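PDB 3GIR: aminomethyltransferase from Bartonella henselae, which is an enzyme of the aminomethyltransferase family, combining a large N-terminal domain of the folate-binding type with a smaller C-terminal barrel domain. Local coordinates for residues K93-L98 with V104-L109; L132-L135 with R139-L142; A325-N330 with G336-G341. All coordinates share one frame; numbering follows the deposited sequence.

Contact 1. Residues K93-L98 with V104-L109; sequences KAVEFL and VDAALL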
ATOM      1  N   LYS A  93       4.608  23.371 -14.942  1.00 24.43           N
ATOM      2  CA  LYS A  93       4.800  22.174 -15.738  1.00 24.31           C
ATOM      3  C   LYS A  93       4.717  20.890 -14.912  1.00 22.90           C
ATOM      4  O   LYS A  93       5.292  19.868 -15.293  1.00 21.72           O
ATOM      5  CB  LYS A  93       6.113  22.275 -16.500  1.00 24.92           C
ATOM      6  CG  LYS A  93       6.117  23.557 -17.410  1.00 26.77           C
ATOM      7  CD  LYS A  93       5.051  23.450 -18.515  1.00 28.36           C
ATOM      8  CE  LYS A  93       5.072  24.695 -19.482  1.00 32.34           C
ATOM      9  NZ  LYS A  93       3.925  24.565 -20.479  1.00 37.29           N
ATOM     10  N   ALA A  94       3.986  20.946 -13.798  1.00 21.99           N
ATOM     11  CA  ALA A  94       3.763  19.716 -12.990  1.00 22.38           C
ATOM     12  C   ALA A  94       3.175  18.576 -13.772  1.00 21.75           C
ATOM     13  O   ALA A  94       3.588  17.403 -13.610  1.00 20.84           O
ATOM     14  CB  ALA A  94       2.889  20.054 -11.749  1.00 21.14           C
ATOM     15  N   VAL A  95       2.175  18.858 -14.604  1.00 22.28           N
ATOM     16  CA  VAL A  95       1.569  17.818 -15.460  1.00 22.65           C
ATOM     17  C   VAL A  95       2.564  17.088 -16.362  1.00 22.52           C
ATOM     18  O   VAL A  95       2.564  15.850 -16.460  1.00 22.99           O
ATOM     19  CB  VAL A  95       0.400  18.399 -16.323  1.00 23.53           C
ATOM     20  CG1 VAL A  95      -0.090  17.423 -17.440  1.00 24.09           C
ATOM     21  CG2 VAL A  95      -0.760  18.831 -15.395  1.00 25.26           C
ATOM     22  N   GLU A  96       3.402  17.834 -17.078  1.00 22.84           N
ATOM     23  CA  GLU A  96       4.370  17.259 -17.936  1.00 22.18           C
ATOM     24  C   GLU A  96       5.474  16.492 -17.155  1.00 20.88           C
ATOM     25  O   GLU A  96       5.897  15.425 -17.525  1.00 20.52           O
ATOM     26  CB  GLU A  96       5.001  18.402 -18.752  1.00 24.12           C
ATOM     27  CG  GLU A  96       4.004  19.051 -19.672  1.00 27.36           C
ATOM     28  CD  GLU A  96       3.077  20.148 -19.097  1.00 33.24           C
ATOM     29  OE1 GLU A  96       3.122  20.529 -17.885  1.00 28.46           O
ATOM     30  OE2 GLU A  96       2.223  20.627 -19.913  1.00 38.09           O
ATOM     31  N   PHE A  97       5.886  17.034 -16.030  1.00 19.90           N
ATOM     32  CA  PHE A  97       6.843  16.354 -15.212  1.00 18.28           C
ATOM     33  C   PHE A  97       6.300  14.964 -14.761  1.00 16.64           C
ATOM     34  O   PHE A  97       6.994  13.921 -14.859  1.00 17.97           O
ATOM     35  CB  PHE A  97       7.202  17.190 -14.024  1.00 18.06           C
ATOM     36  CG  PHE A  97       7.859  16.389 -12.931  1.00 20.06           C
ATOM     37  CD1 PHE A  97       9.019  15.633 -13.151  1.00 20.04           C
ATOM     38  CD2 PHE A  97       7.274  16.368 -11.669  1.00 19.27           C
ATOM     39  CE1 PHE A  97       9.550  14.891 -12.140  1.00 18.17           C
ATOM     40  CE2 PHE A  97       7.785  15.542 -10.685  1.00 21.85           C
ATOM     41  CZ  PHE A  97       8.913  14.845 -10.897  1.00 20.54           C
ATOM     42  N   LEU A  98       5.063  14.958 -14.273  1.00 18.18           N
ATOM     43  CA  LEU A  98       4.456  13.727 -13.744  1.00 17.91           C
ATOM     44  C   LEU A  98       4.280  12.681 -14.802  1.00 19.62           C
ATOM     45  O   LEU A  98       4.499  11.500 -14.544  1.00 20.07           O
ATOM     46  CB  LEU A  98       3.171  14.013 -12.929  1.00 18.39           C
ATOM     47  CG  LEU A  98       3.500  14.660 -11.580  1.00 18.48           C
ATOM     48  CD1 LEU A  98       2.169  15.252 -11.062  1.00 19.43           C
ATOM     49  CD2 LEU A  98       4.109  13.644 -10.576  1.00 19.64           C
ATOM     50  N   VAL A 104       1.676   7.678 -16.051  1.00 23.74           N
ATOM     51  CA  VAL A 104       0.362   8.266 -15.889  1.00 24.06           C
ATOM     52  C   VAL A 104       0.164   9.297 -16.986  1.00 24.62           C
ATOM     53  O   VAL A 104       1.121   9.775 -17.592  1.00 25.43           O
ATOM     54  CB  VAL A 104       0.216   8.961 -14.494  1.00 24.97           C
ATOM     55  CG1 VAL A 104       0.503   7.977 -13.334  1.00 26.89           C
ATOM     56  CG2 VAL A 104       1.134  10.222 -14.364  1.00 25.45           C
ATOM     57  N   ASP A 105      -1.080   9.574 -17.310  1.00 26.37           N
ATOM     58  CA  ASP A 105      -1.408  10.779 -18.091  1.00 27.12           C
ATOM     59  C   ASP A 105      -1.965  11.802 -17.102  1.00 26.28           C
ATOM     60  O   ASP A 105      -3.143  11.853 -16.820  1.00 26.95           O
ATOM     61  CB  ASP A 105      -2.406  10.488 -19.238  1.00 28.98           C
ATOM     62  CG  ASP A 105      -2.573  11.694 -20.176  1.00 33.47           C
ATOM     63  OD1 ASP A 105      -2.137  12.816 -19.779  1.00 36.12           O
ATOM     64  OD2 ASP A 105      -3.159  11.527 -21.291  1.00 40.61           O
ATOM     65  N   ALA A 106      -1.059  12.573 -16.531  1.00 25.29           N
ATOM     66  CA  ALA A 106      -1.400  13.493 -15.476  1.00 24.84           C
ATOM     67  C   ALA A 106      -2.408  14.561 -15.949  1.00 26.50           C
ATOM     68  O   ALA A 106      -3.177  15.065 -15.135  1.00 26.75           O
ATOM     69  CB  ALA A 106      -0.111  14.123 -14.856  1.00 24.48           C
ATOM     70  N   ALA A 107      -2.396  14.889 -17.241  1.00 26.63           N
ATOM     71  CA  ALA A 107      -3.291  15.913 -17.774  1.00 28.47           C
ATOM     72  C   ALA A 107      -4.731  15.401 -17.704  1.00 29.34           C
ATOM     73  O   ALA A 107      -5.655  16.165 -17.403  1.00 31.13           O
ATOM     74  CB  ALA A 107      -2.887  16.296 -19.238  1.00 28.99           C
ATOM     75  N   LEU A 108      -4.934  14.105 -17.888  1.00 31.45           N
ATOM     76  CA  LEU A 108      -6.306  13.524 -17.866  1.00 32.64           C
ATOM     77  C   LEU A 108      -6.831  13.304 -16.454  1.00 32.11           C
ATOM     78  O   LEU A 108      -8.020  13.187 -16.256  1.00 33.14           O
ATOM     79  CB  LEU A 108      -6.356  12.180 -18.605  1.00 33.51           C
ATOM     80  CG  LEU A 108      -5.997  12.130 -20.092  1.00 40.23           C
ATOM     81  CD1 LEU A 108      -6.303  10.725 -20.659  1.00 42.74           C
ATOM     82  CD2 LEU A 108      -6.662  13.267 -20.936  1.00 44.18           C
ATOM     83  N   LEU A 109      -5.967  13.218 -15.447  1.00 30.43           N
ATOM     84  CA  LEU A 109      -6.440  13.032 -14.074  1.00 28.79           C
ATOM     85  C   LEU A 109      -7.302  14.228 -13.672  1.00 27.88           C
ATOM     86  O   LEU A 109      -6.876  15.369 -13.789  1.00 28.89           O
ATOM     87  CB  LEU A 109      -5.213  12.904 -13.157  1.00 28.36           C
ATOM     88  CG  LEU A 109      -5.386  12.245 -11.819  1.00 29.22           C
ATOM     89  CD1 LEU A 109      -6.106  10.876 -11.965  1.00 29.17           C
ATOM     90  CD2 LEU A 109      -4.052  12.131 -11.062  1.00 29.63           C
TER

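Contact 2. Residues L132-L135 with R139-L142; sequences LTRL and RFML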
ATOM      1  N   LEU A 132      -0.979   8.897  -6.501  1.00 17.11           N
ATOM      2  CA  LEU A 132      -0.923  10.267  -7.045  1.00 17.13           C
ATOM      3  C   LEU A 132      -2.339  10.859  -7.029  1.00 17.57           C
ATOM      4  O   LEU A 132      -3.265  10.221  -7.539  1.00 18.29           O
ATOM      5  CB  LEU A 132      -0.420  10.206  -8.478  1.00 18.06           C
ATOM      6  CG  LEU A 132      -0.435  11.539  -9.277  1.00 18.93           C
ATOM      7  CD1 LEU A 132       0.535  12.567  -8.748  1.00 21.50           C
ATOM      8  CD2 LEU A 132      -0.173  11.308 -10.730  1.00 19.70           C
ATOM      9  N   THR A 133      -2.497  12.055  -6.462  1.00 16.36           N
ATOM     10  CA  THR A 133      -3.802  12.767  -6.411  1.00 17.17           C
ATOM     11  C   THR A 133      -3.633  14.132  -6.964  1.00 18.40           C
ATOM     12  O   THR A 133      -2.644  14.786  -6.667  1.00 18.88           O
ATOM     13  CB  THR A 133      -4.281  12.885  -4.943  1.00 17.36           C
ATOM     14  OG1 THR A 133      -4.382  11.557  -4.403  1.00 18.91           O
ATOM     15  CG2 THR A 133      -5.684  13.520  -4.883  1.00 18.92           C
ATOM     16  N   ARG A 134      -4.512  14.525  -7.876  1.00 17.76           N
ATOM     17  CA  ARG A 134      -4.506  15.888  -8.384  1.00 19.49           C
ATOM     18  C   ARG A 134      -5.318  16.767  -7.472  1.00 19.22           C
ATOM     19  O   ARG A 134      -6.460  16.403  -7.111  1.00 19.32           O
ATOM     20  CB  ARG A 134      -5.062  15.932  -9.787  1.00 20.60           C
ATOM     21  CG  ARG A 134      -4.914  17.275 -10.435  1.00 20.90           C
ATOM     22  CD  ARG A 134      -5.269  17.220 -11.871  1.00 22.15           C
ATOM     23  NE  ARG A 134      -4.686  18.378 -12.576  1.00 20.64           N
ATOM     24  CZ  ARG A 134      -4.719  18.452 -13.915  1.00 24.77           C
ATOM     25  NH1 ARG A 134      -5.338  17.521 -14.619  1.00 24.85           N
ATOM     26  NH2 ARG A 134      -4.154  19.489 -14.526  1.00 27.93           N
ATOM     27  N   LEU A 135      -4.719  17.865  -7.064  1.00 19.53           N
ATOM     28  CA  LEU A 135      -5.352  18.805  -6.116  1.00 21.69           C
ATOM     29  C   LEU A 135      -5.813  20.103  -6.768  1.00 22.84           C
ATOM     30  O   LEU A 135      -6.781  20.700  -6.291  1.00 24.64           O
ATOM     31  CB  LEU A 135      -4.423  19.106  -4.961  1.00 21.85           C
ATOM     32  CG  LEU A 135      -4.233  17.924  -3.982  1.00 24.39           C
ATOM     33  CD1 LEU A 135      -3.176  18.356  -2.938  1.00 28.95           C
ATOM     34  CD2 LEU A 135      -5.605  17.510  -3.412  1.00 26.64           C
ATOM     35  N   ARG A 139      -1.186  21.414  -9.197  1.00 22.23           N
ATOM     36  CA  ARG A 139      -0.759  20.913  -7.857  1.00 22.00           C
ATOM     37  C   ARG A 139      -1.196  19.485  -7.693  1.00 20.06           C
ATOM     38  O   ARG A 139      -2.363  19.151  -7.890  1.00 19.00           O
ATOM     39  CB  ARG A 139      -1.293  21.713  -6.658  1.00 23.69           C
ATOM     40  CG  ARG A 139      -0.913  23.212  -6.635  1.00 28.98           C
ATOM     41  CD  ARG A 139      -1.631  23.966  -5.503  1.00 35.10           C
ATOM     42  NE  ARG A 139      -1.437  23.236  -4.270  1.00 36.50           N
ATOM     43  CZ  ARG A 139      -2.428  22.744  -3.519  1.00 36.45           C
ATOM     44  NH1 ARG A 139      -3.703  23.012  -3.766  1.00 33.92           N
ATOM     45  NH2 ARG A 139      -2.109  22.027  -2.484  1.00 35.91           N
ATOM     46  N   PHE A 140      -0.248  18.655  -7.271  1.00 17.65           N
ATOM     47  CA  PHE A 140      -0.517  17.213  -7.058  1.00 17.66           C
ATOM     48  C   PHE A 140       0.133  16.756  -5.765  1.00 17.63           C
ATOM     49  O   PHE A 140       1.011  17.409  -5.243  1.00 17.61           O
ATOM     50  CB  PHE A 140       0.110  16.372  -8.196  1.00 17.50           C
ATOM     51  CG  PHE A 140      -0.495  16.597  -9.576  1.00 19.47           C
ATOM     52  CD1 PHE A 140      -1.277  15.648 -10.160  1.00 20.10           C
ATOM     53  CD2 PHE A 140      -0.147  17.760 -10.297  1.00 20.99           C
ATOM     54  CE1 PHE A 140      -1.768  15.835 -11.419  1.00 22.64           C
ATOM     55  CE2 PHE A 140      -0.657  17.980 -11.549  1.00 23.35           C
ATOM     56  CZ  PHE A 140      -1.457  17.020 -12.121  1.00 20.77           C
ATOM     57  N   MET A 141      -0.306  15.625  -5.260  1.00 17.28           N
ATOM     58  CA  MET A 141       0.259  15.033  -4.044  1.00 18.03           C
ATOM     59  C   MET A 141       0.600  13.580  -4.415  1.00 17.49           C
ATOM     60  O   MET A 141      -0.118  12.892  -5.138  1.00 16.92           O
ATOM     61  CB  MET A 141      -0.758  14.999  -2.865  1.00 18.53           C
ATOM     62  CG  MET A 141      -0.206  14.623  -1.556  1.00 21.73           C
ATOM     63  SD  MET A 141       0.856  15.969  -0.916  1.00 26.30           S
ATOM     64  CE  MET A 141      -0.395  17.206  -0.396  1.00 29.34           C
ATOM     65  N   LEU A 142       1.747  13.154  -3.925  1.00 15.80           N
ATOM     66  CA  LEU A 142       2.170  11.746  -3.960  1.00 16.99           C
ATOM     67  C   LEU A 142       2.289  11.253  -2.529  1.00 17.38           C
ATOM     68  O   LEU A 142       2.801  11.961  -1.626  1.00 18.71           O
ATOM     69  CB  LEU A 142       3.546  11.599  -4.649  1.00 19.37           C
ATOM     70  CG  LEU A 142       3.573  11.737  -6.161  1.00 21.91           C
ATOM     71  CD1 LEU A 142       5.006  12.049  -6.761  1.00 23.84           C
ATOM     72  CD2 LEU A 142       2.972  10.480  -6.800  1.00 25.02           C
TER
HETATM   73  O   HOH W   1      -2.024  10.855  -3.090  1.00 19.74           O

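Contact 3. Residues A325-N330 with G336-G341; sequences AVLFDN and GVVTSG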
ATOM      1  N   ALA A 325       9.764 -18.272   2.882  1.00 19.96           N
ATOM      2  CA  ALA A 325       9.617 -19.704   2.615  1.00 19.26           C
ATOM      3  C   ALA A 325       9.878 -20.049   1.132  1.00 19.99           C
ATOM      4  O   ALA A 325       9.242 -19.465   0.234  1.00 19.73           O
ATOM      5  CB  ALA A 325       8.235 -20.140   3.016  1.00 18.51           C
ATOM      6  N   VAL A 326      10.746 -21.025   0.881  1.00 17.99           N
ATOM      7  CA  VAL A 326      11.107 -21.362  -0.465  1.00 18.85           C
ATOM      8  C   VAL A 326      10.020 -22.285  -1.066  1.00 18.52           C
ATOM      9  O   VAL A 326       9.537 -23.171  -0.389  1.00 19.07           O
ATOM     10  CB  VAL A 326      12.500 -22.069  -0.520  1.00 20.50           C
ATOM     11  CG1 VAL A 326      12.785 -22.458  -1.926  1.00 20.52           C
ATOM     12  CG2 VAL A 326      13.563 -21.122   0.077  1.00 22.82           C
ATOM     13  N   LEU A 327       9.655 -22.068  -2.330  1.00 16.13           N
ATOM     14  CA  LEU A 327       8.641 -22.904  -3.015  1.00 17.75           C
ATOM     15  C   LEU A 327       9.294 -23.825  -4.023  1.00 16.79           C
ATOM     16  O   LEU A 327      10.194 -23.427  -4.749  1.00 17.62           O
ATOM     17  CB  LEU A 327       7.654 -22.035  -3.747  1.00 16.02           C
ATOM     18  CG  LEU A 327       6.797 -21.137  -2.887  1.00 18.34           C
ATOM     19  CD1 LEU A 327       5.887 -20.176  -3.717  1.00 17.34           C
ATOM     20  CD2 LEU A 327       5.981 -21.903  -1.825  1.00 19.17           C
ATOM     21  N   PHE A 328       8.839 -25.054  -3.966  1.00 17.39           N
ATOM     22  CA  PHE A 328       9.314 -26.143  -4.820  1.00 18.54           C
ATOM     23  C   PHE A 328       8.196 -26.745  -5.681  1.00 18.80           C
ATOM     24  O   PHE A 328       7.008 -26.683  -5.310  1.00 17.37           O
ATOM     25  CB  PHE A 328       9.858 -27.285  -3.922  1.00 21.24           C
ATOM     26  CG  PHE A 328      10.987 -26.855  -3.031  1.00 22.26           C
ATOM     27  CD1 PHE A 328      12.300 -26.882  -3.476  1.00 26.11           C
ATOM     28  CD2 PHE A 328      10.719 -26.385  -1.779  1.00 25.88           C
ATOM     29  CE1 PHE A 328      13.366 -26.439  -2.636  1.00 28.00           C
ATOM     30  CE2 PHE A 328      11.757 -25.935  -0.950  1.00 27.14           C
ATOM     31  CZ  PHE A 328      13.086 -25.980  -1.380  1.00 27.41           C
ATOM     32  N   ASP A 329       8.598 -27.377  -6.787  1.00 20.80           N
ATOM     33  CA  ASP A 329       7.645 -28.165  -7.574  1.00 19.74           C
ATOM     34  C   ASP A 329       7.468 -29.560  -6.955  1.00 22.66           C
ATOM     35  O   ASP A 329       8.076 -29.861  -5.910  1.00 21.63           O
ATOM     36  CB  ASP A 329       8.021 -28.144  -9.062  1.00 20.19           C
ATOM     37  CG  ASP A 329       9.282 -28.924  -9.380  1.00 22.67           C
ATOM     38  OD1 ASP A 329       9.800 -29.616  -8.512  1.00 23.34           O
ATOM     39  OD2 ASP A 329       9.745 -28.781 -10.510  1.00 26.79           O
ATOM     40  N   ASN A 330       6.669 -30.414  -7.582  1.00 24.22           N
ATOM     41  CA  ASN A 330       6.391 -31.732  -7.029  1.00 25.59           C
ATOM     42  C   ASN A 330       7.608 -32.666  -7.119  1.00 27.71           C
ATOM     43  O   ASN A 330       7.537 -33.778  -6.646  1.00 29.76           O
ATOM     44  CB  ASN A 330       5.181 -32.348  -7.686  1.00 24.76           C
ATOM     45  CG  ASN A 330       5.369 -32.633  -9.169  1.00 27.33           C
ATOM     46  OD1 ASN A 330       6.368 -32.207  -9.803  1.00 26.51           O
ATOM     47  ND2 ASN A 330       4.416 -33.431  -9.725  1.00 24.20           N
ATOM     48  N   GLY A 336      10.272 -20.901  -6.659  1.00 17.36           N
ATOM     49  CA  GLY A 336       9.823 -19.570  -6.262  1.00 18.31           C
ATOM     50  C   GLY A 336       9.938 -19.350  -4.785  1.00 17.79           C
ATOM     51  O   GLY A 336      10.725 -20.011  -4.135  1.00 18.29           O
ATOM     52  N   VAL A 337       9.165 -18.421  -4.252  1.00 17.64           N
ATOM     53  CA  VAL A 337       9.320 -17.976  -2.864  1.00 18.07           C
ATOM     54  C   VAL A 337       8.031 -17.327  -2.385  1.00 16.82           C
ATOM     55  O   VAL A 337       7.312 -16.702  -3.198  1.00 17.88           O
ATOM     56  CB  VAL A 337      10.503 -16.989  -2.724  1.00 19.00           C
ATOM     57  CG1 VAL A 337      10.239 -15.694  -3.392  1.00 21.01           C
ATOM     58  CG2 VAL A 337      10.930 -16.903  -1.223  1.00 20.28           C
ATOM     59  N   VAL A 338       7.698 -17.501  -1.107  1.00 16.62           N
ATOM     60  CA  VAL A 338       6.661 -16.776  -0.462  1.00 15.67           C
ATOM     61  C   VAL A 338       7.167 -15.402  -0.105  1.00 16.86           C
ATOM     62  O   VAL A 338       8.218 -15.277   0.544  1.00 18.12           O
ATOM     63  CB  VAL A 338       6.198 -17.493   0.814  1.00 16.49           C
ATOM     64  CG1 VAL A 338       5.185 -16.698   1.659  1.00 17.94           C
ATOM     65  CG2 VAL A 338       5.639 -18.906   0.461  1.00 17.00           C
ATOM     66  N   THR A 339       6.460 -14.386  -0.540  1.00 16.36           N
ATOM     67  CA  THR A 339       6.835 -12.990  -0.245  1.00 15.91           C
ATOM     68  C   THR A 339       6.115 -12.408   0.956  1.00 16.42           C
ATOM     69  O   THR A 339       6.657 -11.497   1.624  1.00 17.94           O
ATOM     70  CB  THR A 339       6.711 -12.109  -1.435  1.00 15.74           C
ATOM     71  OG1 THR A 339       5.385 -12.198  -1.985  1.00 17.31           O
ATOM     72  CG2 THR A 339       7.730 -12.473  -2.516  1.00 15.95           C
ATOM     73  N   SER A 340       4.883 -12.873   1.237  1.00 16.08           N
ATOM     74  CA  SER A 340       4.103 -12.411   2.390  1.00 16.03           C
ATOM     75  C   SER A 340       3.269 -13.570   2.897  1.00 17.31           C
ATOM     76  O   SER A 340       2.813 -14.411   2.123  1.00 16.87           O
ATOM     77  CB  SER A 340       3.152 -11.264   2.058  1.00 16.48           C
ATOM     78  OG  SER A 340       3.824 -10.114   1.649  1.00 18.03           O
ATOM     79  N   GLY A 341       3.089 -13.635   4.198  1.00 17.80           N
ATOM     80  CA  GLY A 341       2.268 -14.690   4.762  1.00 19.65           C
ATOM     81  C   GLY A 341       1.887 -14.437   6.181  1.00 20.99           C
ATOM     82  O   GLY A 341       2.712 -13.889   6.945  1.00 23.51           O
TER

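Contact 1. Residues K93-L98 with V104-L109
V95 and L98 of the helix meet V104, A106 and A107 of the chain that follows it: the loop after helix 94-101 folds back along the helix, in the folate-binding domain of the aminomethyltransferase family. The helix lies against the antiparallel sheet of strands 85-90, 126-136 and 139-144, and the loop runs on towards strand 114-120, an outer strand of the same sheet.

The tight part is the buried inner side, where methyls meet backbone carbonyls and L98 CB. It is centred on A106, whose CA stands 5.2 Å from that of V95. The methyl of A106 points at the helix and fits between two of its residues: CB lies 3.6 Å from V95 O and 3.8 Å from L98 CB. Earlier in the loop, V104 presents a single branch, CG2, which comes within 3.6 Å of L98 O; the rotation chi1 -57° sets CG2 between the backbone N and the carbonyl carbon of V104 and turns it to the helix. On the sheet side, L98 and V104 both rest on L132, and V95 and L98 on F140.

Towards solvent the contact thins. A107 is exposed and meets the helix through its methyl, 3.5 Å from V95 CG1, and its backbone N. D105 leaves its backbone on the side away from the helix; its OD1 takes a weak, bent bond from A107 N within the turn, and OD2 pairs with K289 in a salt bridge.

A polar tie between helix and loop comes from S99, on the same helix, whose OG is hydrogen-bonded both to V95 O and to A106 N. V95 closes the outer margin: with chi1 169° its CG1 is anti to the backbone N, and that methyl lies 3.4 Å from A107 N.

Contact 2. Residues L132-L135 with R139-L142
T133 and M141 form a hydrogen-bonded antiparallel pair: T133 N gives to M141 O at 2.8 Å and M141 N to T133 O at 2.9 Å, both in the carbonyl plane. A third bond, L135 N to R139 O at 2.8 Å, arrives tilted 22° from that plane. M141 O also receives the CA-H of L132 and a weak bond from a water that is also bonded to T133 OG1; OG1 is hydrogen-bonded to S114 OG as well.

One CH-pi contact lies on the face carrying L132, R134, F140 and L142. The extended R134 chain, its CG anti to the backbone N (chi1 -172°), lies over the F140 ring with CG 4.0 Å from the centroid, and its guanidinium is turned only 19° from the ring plane. Four bonds fix that group: NH1 to A107 O and L109 O, NE to A136 O, NH2 to E137 O.

Apolar contacts fill in around these. L132 CD1 touches L142 CD2 at 3.8 Å; on the other face L135 CD1 reaches M141 CE at 3.9 Å.

The charged R139 guanidinium has L135 CB over one face, and its NH2 forms a salt bridge with E203.

The arrangement is that of a beta hairpin, 126-136 with 139-144, inside an antiparallel sheet.

Contact 3. Residues A325-N330 with G336-G341
Peptide planes are the flat groups that meet between A325-L327 and G336-V338. The A325 carbonyl points almost straight at V338 N, 2.8 Å from A325 O, and the N-H...O bond is nearly straight. The G336 carbonyl is used differently: L327 N sits above its plane, 57° out of it, 2.9 Å from G336 O. The returning bond, G336 N to L327 O, is longer at 3.2 Å and also comes from above the plane. The strand directions are 138° apart. Beside the A325 carbonyl, V337 CG2 packs 3.4 Å from A325 O, put there by chi1 68°, which leaves CG2 anti to the backbone N.

V326 and V337 share one face of the hairpin as a non-hydrogen-bonded pair. On the other, L327 stretches along the second strand: CD1 lies 3.8 Å from V337 N, and CD2 meets V338 CG2 at 3.8 Å, the two side chains crossing at about a right angle. The methyl of A325 reaches the same V338 CG2.

Further on, T339 and S340 both face M353 in a classic beta bulge. L327 and V338 pack on L313 of strand 309-315, strand 334-344 pairs with 349-356, and F328 bonds through its backbone to F368 of strand 366-371, joining the two outermost strands of the sheet, consistent with a closed barrel.

In the fold
Contacts 1 and 2 belong to one layered unit of the folate-binding domain: their centres are 10 Å apart and they touch, with helix 94-101 and its loop packed on the hairpin that supplies contact 2. Contact 3 lies in the C-terminal barrel, its centre 37 to 39 Å from the others, and does not touch them. Contacts 1 and 2 are mostly buried, contact 3 only partly. Chemistry follows place: contact 1 is methyls and aliphatic carbons against each other and against helix carbonyls, whereas both hairpins are joined by backbone bonds. Of these, contact 2 adds an arginine chain laid over a phenylalanine ring, and contact 3 has only aliphatic side chains meeting across it.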